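Local atomic coordinates of periplasmic sugar-binding domain protein (Pseudomonas fluorescens Pf-5, PDB entry 3H75), a protein that probably binds a carbohydrate in the periplasm, as a solute-binding protein with two α/β domains. Residues Y127-E132 and L236-N241. Sequence-based numbering, arbitrary orientation.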
# COMPACT_ATOMS: atom_id res chain seq x y z
N TYR A 127 -1.83 -2.69 12.62
CA TYR A 127 -1.65 -2.71 14.07
C TYR A 127 -1.52 -1.28 14.60
O TYR A 127 -2.24 -0.87 15.52
CB TYR A 127 -0.38 -3.50 14.40
CG TYR A 127 -0.01 -3.55 15.86
CD1 TYR A 127 -0.76 -4.28 16.77
CD2 TYR A 127 1.13 -2.88 16.32
CE1 TYR A 127 -0.38 -4.36 18.11
CE2 TYR A 127 1.52 -2.96 17.66
CZ TYR A 127 0.76 -3.70 18.54
OH TYR A 127 1.12 -3.77 19.87
N ARG A 128 -0.61 -0.52 14.01
CA ARG A 128 -0.37 0.85 14.45
C ARG A 128 -1.59 1.75 14.33
O ARG A 128 -1.78 2.64 15.15
CB ARG A 128 0.82 1.44 13.68
CG ARG A 128 2.16 0.84 14.10
CD ARG A 128 2.47 1.16 15.56
NE ARG A 128 3.52 0.30 16.10
CZ ARG A 128 3.80 0.19 17.40
NH1 ARG A 128 3.10 0.90 18.28
NH2 ARG A 128 4.76 -0.62 17.81
N MSE A 129 -2.43 1.52 13.32
CA MSE A 129 -3.61 2.37 13.20
C MSE A 129 -4.50 2.29 14.42
O MSE A 129 -4.96 3.32 14.92
CB MSE A 129 -4.43 2.03 11.95
CG MSE A 129 -3.83 2.58 10.66
SE MSE A 129 -5.09 2.52 9.19
CE MSE A 129 -5.08 0.59 8.87
N LEU A 130 -4.76 1.08 14.92
CA LEU A 130 -5.61 0.98 16.09
C LEU A 130 -4.91 1.55 17.32
O LEU A 130 -5.54 2.26 18.10
CB LEU A 130 -6.04 -0.47 16.36
CG LEU A 130 -7.11 -0.55 17.46
CD1 LEU A 130 -8.34 0.23 17.02
CD2 LEU A 130 -7.47 -2.00 17.73
N LYS A 131 -3.62 1.25 17.49
CA LYS A 131 -2.89 1.77 18.65
C LYS A 131 -2.90 3.30 18.65
O LYS A 131 -3.09 3.92 19.70
CB LYS A 131 -1.45 1.26 18.66
CG LYS A 131 -1.33 -0.20 19.05
CD LYS A 131 0.12 -0.61 19.27
CE LYS A 131 0.75 0.06 20.48
NZ LYS A 131 0.16 -0.40 21.76
N GLU A 132 -2.72 3.90 17.47
CA GLU A 132 -2.72 5.35 17.35
C GLU A 132 -4.10 5.94 17.64
O GLU A 132 -4.22 6.96 18.32
CB GLU A 132 -2.28 5.76 15.94
CG GLU A 132 -0.78 5.69 15.72
CD GLU A 132 -0.05 6.78 16.48
OE1 GLU A 132 -0.24 7.97 16.14
OE2 GLU A 132 0.69 6.44 17.43
N LEU A 236 -13.12 9.12 15.84
CA LEU A 236 -11.79 9.12 15.24
C LEU A 236 -11.61 8.08 14.14
O LEU A 236 -11.95 6.91 14.32
CB LEU A 236 -10.74 8.93 16.33
CG LEU A 236 -10.89 9.87 17.54
CD1 LEU A 236 -9.64 9.74 18.41
CD2 LEU A 236 -11.07 11.32 17.09
N PHE A 237 -11.03 8.52 13.03
CA PHE A 237 -10.79 7.70 11.84
C PHE A 237 -9.32 7.51 11.49
O PHE A 237 -8.51 8.42 11.66
CB PHE A 237 -11.44 8.36 10.63
CG PHE A 237 -12.93 8.46 10.70
CD1 PHE A 237 -13.72 7.56 9.99
CD2 PHE A 237 -13.55 9.45 11.46
CE1 PHE A 237 -15.11 7.64 10.03
CE2 PHE A 237 -14.94 9.54 11.51
CZ PHE A 237 -15.72 8.64 10.79
N SER A 238 -9.00 6.33 10.98
CA SER A 238 -7.66 6.02 10.51
C SER A 238 -7.75 5.58 9.05
O SER A 238 -8.80 5.12 8.59
CB SER A 238 -7.02 4.89 11.34
OG SER A 238 -7.64 3.64 11.08
N GLY A 239 -6.65 5.73 8.33
CA GLY A 239 -6.61 5.32 6.93
C GLY A 239 -5.20 5.03 6.46
O GLY A 239 -4.23 5.31 7.17
N VAL A 240 -5.10 4.45 5.26
CA VAL A 240 -3.81 4.13 4.64
C VAL A 240 -3.79 4.73 3.23
O VAL A 240 -4.81 4.70 2.54
CB VAL A 240 -3.62 2.60 4.50
CG1 VAL A 240 -2.26 2.30 3.89
CG2 VAL A 240 -3.74 1.93 5.86
N ASN A 241 -2.64 5.26 2.83
CA ASN A 241 -2.37 5.88 1.52
C ASN A 241 -2.06 7.37 1.69
O ASN A 241 -1.78 7.82 2.81
CB ASN A 241 -3.54 5.72 0.53
CG ASN A 241 -3.83 4.26 0.16
OD1 ASN A 241 -3.06 3.35 0.46
ND2 ASN A 241 -4.96 4.04 -0.52
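M129 meets S238, G239 and V240 with a single long side chain, a worked example of how one long side chain of a helix can touch three successive residues of a strand. The residue is selenomethionine, carrying SE in place of sulfur. Its CB leaves the helix toward the strand and stands 3.7 Å from S238 OG. With CG anti to its own carbonyl carbon (chi1 -77°), the chain runs on past the serine, CG lying 4.0 Å from S238 CB. The selenium touches two oxygens, 3.4 Å from S238 OG and 3.6 Å from G239 O, which reach it from different directions, and it is in van der Waals contact with both. A bend at chi3 (-73°) turns the methyl aside, and CE ends 3.6 Å from V240 CG2, the two side chains crossing at about a right angle. V240 CG2 is equally close to M129 SE, at 3.6 Å, so the valine methyl packs against both ends of the SE–CE bond.

Helix 122-137 here packs on a face of the mixed sheet of one of the two α/β domains of a periplasmic binding protein. Its segment 127-132 runs nearly antiparallel to strand 236-240, at 160° with a closest axis approach of 8.7 Å. W210 and E259, from the strands flanking 236-240, also touch M129, which therefore spans three neighbouring strands.

S238, whose CA is the nearest across the segments to that of M129, points its CB at the helix, and OG takes up a weak hydrogen bond from the amide of S211, so this buried hydroxyl has a polar partner beside the selenium. V240 presents CG2 to the methyl while its side chain also touches F295 and lies about 4 Å from a bound glycerol, probably from the crystallisation liquor, though such molecules often mark pockets.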